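Long-range contact in hypothetical protein (Pseudomonas aeruginosa, PDB 4HSP), which is of unknown function but belongs to the DUF3299 family, with a curled beta-sheet consistent with an OB-like fold: residues Val49-Ile63 / Leu111-Val123. Residues are numbered along the deposited sequence; the frame is centred on the assembly and turned at random.
With SO4 (sulfate ion), chain B.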
loop_
_atom_site.group_PDB
_atom_site.type_symbol
_atom_site.label_atom_id
_atom_site.label_comp_id
_atom_site.label_asym_id
_atom_site.label_seq_id
_atom_site.Cartn_x
_atom_site.Cartn_y
_atom_site.Cartn_z
ATOM N N VAL A 49 6.205 15.177 -29.389
ATOM C CA VAL A 49 5.512 16.383 -29.876
ATOM C C VAL A 49 6.381 17.570 -29.498
ATOM O O VAL A 49 6.345 18.023 -28.349
ATOM C CB VAL A 49 4.062 16.513 -29.336
ATOM C CG1 VAL A 49 3.360 17.744 -29.899
ATOM C CG2 VAL A 49 3.253 15.253 -29.625
ATOM N N LYS A 50 7.180 18.056 -30.467
ATOM C CA LYS A 50 8.122 19.157 -30.283
ATOM C C LYS A 50 7.444 20.506 -29.954
ATOM O O LYS A 50 8.102 21.369 -29.372
ATOM C CB LYS A 50 8.996 19.318 -31.538
ATOM C CG LYS A 50 9.974 18.161 -31.789
ATOM C CD LYS A 50 10.737 18.422 -33.091
ATOM C CE LYS A 50 11.661 17.305 -33.517
ATOM N NZ LYS A 50 12.376 17.655 -34.777
ATOM N N ALA A 51 6.143 20.687 -30.294
ATOM C CA ALA A 51 5.407 21.940 -30.024
ATOM C C ALA A 51 5.077 22.119 -28.531
ATOM O O ALA A 51 4.550 23.159 -28.125
ATOM C CB ALA A 51 4.123 21.990 -30.845
ATOM N N LEU A 52 5.388 21.112 -27.727
ATOM C CA LEU A 52 5.127 21.139 -26.299
ATOM C C LEU A 52 6.292 21.755 -25.532
ATOM O O LEU A 52 6.130 22.061 -24.357
ATOM C CB LEU A 52 4.846 19.697 -25.781
ATOM C CG LEU A 52 3.552 18.993 -26.283
ATOM C CD1 LEU A 52 3.415 17.608 -25.694
ATOM C CD2 LEU A 52 2.275 19.823 -26.017
ATOM N N ASP A 53 7.451 21.945 -26.185
ATOM C CA ASP A 53 8.667 22.421 -25.527
ATOM C C ASP A 53 8.536 23.826 -24.982
ATOM O O ASP A 53 8.238 24.752 -25.729
ATOM C CB ASP A 53 9.893 22.337 -26.464
ATOM C CG ASP A 53 11.240 22.494 -25.756
ATOM O OD1 ASP A 53 11.528 21.694 -24.836
ATOM O OD2 ASP A 53 12.019 23.396 -26.150
ATOM N N GLY A 54 8.788 23.964 -23.684
ATOM C CA GLY A 54 8.775 25.250 -22.991
ATOM C C GLY A 54 7.452 25.705 -22.426
ATOM O O GLY A 54 7.388 26.773 -21.827
ATOM N N ILE A 55 6.384 24.924 -22.589
ATOM C CA ILE A 55 5.076 25.379 -22.090
ATOM C C ILE A 55 4.932 25.101 -20.576
ATOM O O ILE A 55 5.691 24.312 -20.011
ATOM C CB ILE A 55 3.889 24.754 -22.907
ATOM C CG1 ILE A 55 3.652 23.268 -22.550
ATOM C CG2 ILE A 55 4.020 24.999 -24.441
ATOM C CD1 ILE A 55 2.349 22.745 -22.948
ATOM N N GLU A 56 3.954 25.764 -19.939
ATOM C CA GLU A 56 3.537 25.523 -18.557
ATOM C C GLU A 56 2.426 24.496 -18.690
ATOM O O GLU A 56 1.394 24.797 -19.279
ATOM C CB GLU A 56 3.078 26.843 -17.880
ATOM C CG GLU A 56 3.439 26.990 -16.408
ATOM C CD GLU A 56 4.918 26.950 -16.052
ATOM O OE1 GLU A 56 5.754 27.396 -16.874
ATOM O OE2 GLU A 56 5.235 26.492 -14.929
ATOM N N ALA A 57 2.663 23.259 -18.277
ATOM C CA ALA A 57 1.675 22.183 -18.480
ATOM C C ALA A 57 1.194 21.548 -17.178
ATOM O O ALA A 57 1.787 21.754 -16.129
ATOM C CB ALA A 57 2.249 21.109 -19.396
ATOM N N LYS A 58 0.101 20.786 -17.264
ATOM C CA LYS A 58 -0.540 20.075 -16.156
ATOM C C LYS A 58 -0.958 18.700 -16.694
ATOM O O LYS A 58 -1.673 18.592 -17.693
ATOM C CB LYS A 58 -1.722 20.911 -15.644
ATOM C CG LYS A 58 -2.584 20.294 -14.564
ATOM C CD LYS A 58 -3.898 21.068 -14.515
ATOM C CE LYS A 58 -4.732 20.762 -13.305
ATOM N NZ LYS A 58 -6.026 21.481 -13.367
ATOM N N LEU A 59 -0.462 17.654 -16.076
ATOM C CA LEU A 59 -0.740 16.302 -16.542
ATOM C C LEU A 59 -1.078 15.375 -15.369
ATOM O O LEU A 59 -0.448 15.514 -14.311
ATOM C CB LEU A 59 0.534 15.836 -17.268
ATOM C CG LEU A 59 0.547 14.595 -18.137
ATOM C CD1 LEU A 59 -0.499 14.641 -19.258
ATOM C CD2 LEU A 59 1.936 14.438 -18.735
ATOM N N PRO A 60 -2.083 14.456 -15.498
ATOM C CA PRO A 60 -2.362 13.520 -14.383
ATOM C C PRO A 60 -1.545 12.231 -14.531
ATOM O O PRO A 60 -1.146 11.861 -15.639
ATOM C CB PRO A 60 -3.856 13.255 -14.540
ATOM C CG PRO A 60 -4.067 13.323 -16.051
ATOM C CD PRO A 60 -2.968 14.169 -16.654
ATOM N N GLY A 61 -1.309 11.537 -13.434
ATOM C CA GLY A 61 -0.566 10.285 -13.511
ATOM C C GLY A 61 -0.137 9.688 -12.188
ATOM O O GLY A 61 -0.516 10.173 -11.127
ATOM N N TYR A 62 0.628 8.591 -12.266
ATOM C CA TYR A 62 1.143 7.876 -11.111
ATOM C C TYR A 62 2.635 8.123 -10.984
ATOM O O TYR A 62 3.315 8.358 -11.981
ATOM C CB TYR A 62 0.813 6.362 -11.246
ATOM C CG TYR A 62 -0.637 6.086 -10.916
ATOM C CD1 TYR A 62 -1.042 5.875 -9.600
ATOM C CD2 TYR A 62 -1.626 6.147 -11.903
ATOM C CE1 TYR A 62 -2.379 5.640 -9.285
ATOM C CE2 TYR A 62 -2.965 5.892 -11.601
ATOM C CZ TYR A 62 -3.335 5.643 -10.286
ATOM O OH TYR A 62 -4.645 5.442 -9.936
ATOM N N ILE A 63 3.137 8.132 -9.747
ATOM C CA ILE A 63 4.540 8.444 -9.465
ATOM C C ILE A 63 5.389 7.180 -9.195
ATOM O O ILE A 63 5.021 6.362 -8.349
ATOM C CB ILE A 63 4.595 9.416 -8.284
ATOM C CG1 ILE A 63 3.967 10.783 -8.683
ATOM C CG2 ILE A 63 6.030 9.545 -7.726
ATOM C CD1 ILE A 63 3.900 11.841 -7.493
ATOM N N LEU A 111 1.857 7.360 -2.454
ATOM C CA LEU A 111 2.096 7.160 -3.889
ATOM C C LEU A 111 1.201 6.079 -4.516
ATOM O O LEU A 111 1.449 5.657 -5.648
ATOM C CB LEU A 111 3.570 6.826 -4.179
ATOM C CG LEU A 111 4.641 7.871 -3.797
ATOM C CD1 LEU A 111 6.024 7.405 -4.235
ATOM C CD2 LEU A 111 4.344 9.237 -4.394
ATOM N N TYR A 112 0.151 5.665 -3.807
ATOM C CA TYR A 112 -0.838 4.651 -4.217
ATOM C C TYR A 112 -1.930 5.322 -5.048
ATOM O O TYR A 112 -2.727 4.659 -5.702
ATOM C CB TYR A 112 -1.451 3.976 -2.948
ATOM C CG TYR A 112 -2.169 4.960 -2.032
ATOM C CD1 TYR A 112 -1.459 5.757 -1.134
ATOM C CD2 TYR A 112 -3.546 5.165 -2.133
ATOM C CE1 TYR A 112 -2.098 6.734 -0.367
ATOM C CE2 TYR A 112 -4.196 6.130 -1.356
ATOM C CZ TYR A 112 -3.466 6.915 -0.477
ATOM O OH TYR A 112 -4.089 7.858 0.309
ATOM N N GLN A 113 -1.994 6.652 -4.972
ATOM C CA GLN A 113 -3.013 7.466 -5.639
ATOM C C GLN A 113 -2.423 8.218 -6.819
ATOM O O GLN A 113 -1.192 8.423 -6.849
ATOM C CB GLN A 113 -3.629 8.455 -4.621
ATOM C CG GLN A 113 -2.725 9.610 -4.228
ATOM C CD GLN A 113 -3.123 10.213 -2.921
ATOM O OE1 GLN A 113 -4.222 10.741 -2.746
ATOM N NE2 GLN A 113 -2.223 10.149 -1.978
ATOM N N PRO A 114 -3.275 8.659 -7.790
ATOM C CA PRO A 114 -2.744 9.483 -8.872
ATOM C C PRO A 114 -2.590 10.920 -8.393
ATOM O O PRO A 114 -3.168 11.316 -7.368
ATOM C CB PRO A 114 -3.794 9.339 -9.979
ATOM C CG PRO A 114 -5.044 8.923 -9.296
ATOM C CD PRO A 114 -4.752 8.572 -7.873
ATOM N N PHE A 115 -1.798 11.689 -9.127
ATOM C CA PHE A 115 -1.540 13.098 -8.860
ATOM C C PHE A 115 -1.686 13.944 -10.098
ATOM O O PHE A 115 -1.664 13.420 -11.197
ATOM C CB PHE A 115 -0.104 13.279 -8.349
ATOM C CG PHE A 115 0.150 12.739 -6.971
ATOM C CD1 PHE A 115 0.450 11.391 -6.776
ATOM C CD2 PHE A 115 0.122 13.577 -5.866
ATOM C CE1 PHE A 115 0.674 10.886 -5.496
ATOM C CE2 PHE A 115 0.339 13.067 -4.585
ATOM C CZ PHE A 115 0.612 11.725 -4.412
ATOM N N TRP A 116 -1.824 15.260 -9.899
ATOM C CA TRP A 116 -1.719 16.327 -10.886
ATOM C C TRP A 116 -0.300 16.901 -10.742
ATOM O O TRP A 116 0.087 17.295 -9.643
ATOM C CB TRP A 116 -2.783 17.441 -10.680
ATOM C CG TRP A 116 -4.166 17.062 -11.104
ATOM C CD1 TRP A 116 -5.228 16.772 -10.295
ATOM C CD2 TRP A 116 -4.614 16.857 -12.448
ATOM N NE1 TRP A 116 -6.295 16.343 -11.050
ATOM C CE2 TRP A 116 -5.949 16.394 -12.379
ATOM C CE3 TRP A 116 -4.015 17.012 -13.712
ATOM C CZ2 TRP A 116 -6.705 16.127 -13.524
ATOM C CZ3 TRP A 116 -4.762 16.735 -14.845
ATOM C CH2 TRP A 116 -6.078 16.264 -14.747
ATOM N N VAL A 117 0.495 16.865 -11.815
ATOM C CA VAL A 117 1.834 17.466 -11.825
ATOM C C VAL A 117 1.786 18.705 -12.762
ATOM O O VAL A 117 1.562 18.558 -13.963
ATOM C CB VAL A 117 2.981 16.489 -12.219
ATOM C CG1 VAL A 117 4.312 17.225 -12.244
ATOM C CG2 VAL A 117 3.049 15.280 -11.291
ATOM N N GLU A 118 1.991 19.895 -12.205
ATOM C CA GLU A 118 2.047 21.172 -12.927
ATOM C C GLU A 118 3.455 21.696 -12.918
ATOM O O GLU A 118 4.108 21.648 -11.874
ATOM C CB GLU A 118 1.137 22.232 -12.256
ATOM C CG GLU A 118 -0.305 21.800 -12.046
ATOM C CD GLU A 118 -1.186 22.780 -11.297
ATOM O OE1 GLU A 118 -0.867 23.992 -11.305
ATOM O OE2 GLU A 118 -2.211 22.342 -10.726
ATOM N N GLY A 119 3.885 22.295 -14.019
ATOM C CA GLY A 119 5.206 22.920 -14.087
ATOM C C GLY A 119 5.692 23.208 -15.485
ATOM O O GLY A 119 4.942 23.061 -16.436
ATOM N N THR A 120 6.948 23.634 -15.623
ATOM C CA THR A 120 7.567 23.923 -16.922
ATOM C C THR A 120 7.836 22.589 -17.607
ATOM O O THR A 120 8.473 21.699 -17.030
ATOM C CB THR A 120 8.831 24.795 -16.749
ATOM O OG1 THR A 120 8.491 25.942 -15.963
ATOM C CG2 THR A 120 9.435 25.228 -18.089
ATOM N N PHE A 121 7.325 22.459 -18.831
ATOM C CA PHE A 121 7.378 21.260 -19.643
ATOM C C PHE A 121 8.402 21.394 -20.755
ATOM O O PHE A 121 8.312 22.301 -21.564
ATOM C CB PHE A 121 5.974 20.991 -20.213
ATOM C CG PHE A 121 5.760 19.612 -20.781
ATOM C CD1 PHE A 121 5.474 18.540 -19.951
ATOM C CD2 PHE A 121 5.839 19.385 -22.144
ATOM C CE1 PHE A 121 5.239 17.269 -20.481
ATOM C CE2 PHE A 121 5.648 18.104 -22.669
ATOM C CZ PHE A 121 5.323 17.062 -21.839
ATOM N N LYS A 122 9.332 20.442 -20.829
ATOM C CA LYS A 122 10.428 20.383 -21.800
ATOM C C LYS A 122 10.405 19.104 -22.626
ATOM O O LYS A 122 10.181 18.016 -22.089
ATOM C CB LYS A 122 11.788 20.418 -21.056
ATOM C CG LYS A 122 12.417 21.763 -20.813
ATOM C CD LYS A 122 13.897 21.535 -20.451
ATOM C CE LYS A 122 14.857 21.946 -21.555
ATOM N NZ LYS A 122 14.762 21.080 -22.766
ATOM N N VAL A 123 10.751 19.225 -23.902
ATOM C CA VAL A 123 10.882 18.104 -24.826
ATOM C C VAL A 123 12.388 17.853 -24.903
ATOM O O VAL A 123 13.102 18.463 -25.708
ATOM C CB VAL A 123 10.196 18.369 -26.192
ATOM C CG1 VAL A 123 10.373 17.179 -27.116
ATOM C CG2 VAL A 123 8.712 18.679 -26.010
HETATM S S SO4 B . 3.170 29.049 -22.215
HETATM O O1 SO4 B . 2.910 29.594 -20.879
HETATM O O2 SO4 B . 2.796 27.649 -22.147
HETATM O O3 SO4 B . 2.337 29.671 -23.252
HETATM O O4 SO4 B . 4.592 29.219 -22.529
HETATM O O HOH W 1 1.232 7.809 -7.459
#
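Trp116 is gripped on both faces by residues two apart on the neighbouring strand, Lys58 and Pro60. Pro60 CB lies 3.8 Å from the centroid of the Trp116 six-membered ring, a CH-pi contact close to the ring normal. Over the opposite face runs the aliphatic chain of Lys58: with CG anti to the backbone N (chi1 175°) and the rest extended, it carries NZ to 5.0 Å from the same centroid, a cation-pi contact, while its CG packs on Glu118 CG. His26 of a second subunit meets the indole edge-to-face, so this surface also joins the assembly.

Beneath these side chains the strands 55-63 and 115-118 pair antiparallel, their axes at 154°. Leu59 and Val117 exchange two hydrogen bonds, as do Ala57 with Gly119 and Gly61 with Phe115. At Gly119 the chain turns a corner; strand 120-122 stays paired with the start of 55-63, though the short segments' axes meet at 100°. There Gly54 and Ile55 both face Phe121 in a G1 bulge, Gly54 taking the positive phi.

Past the bulge, Val123 N gives a nearly straight bond to Asp53 OD1 (2.8 Å), using the carboxylate's anti lone pair; Lys122 NZ makes a long salt bridge to that oxygen and also pairs with Glu124. Leu52 CB touches Phe121 CE2 at 3.6 Å.

At the far end, Pro114 CB sits over one face of the Tyr62 ring, 4.0 Å from its centroid, and Ile63 CD1 covers a face of Phe115. A water replaces direct pairing here, accepting from Ile63 N (3.0 Å) and donating to Leu111 O and Gln113 O. The chemistry thus implies a seam, consistent with the curled sheet of an OB-like barrel, held centrally by paired backbone bonds and closed at its ends by a carboxylate and a water, with the Lys58 ammonium probably stabilised by indole and the nearby Glu118 carboxylate.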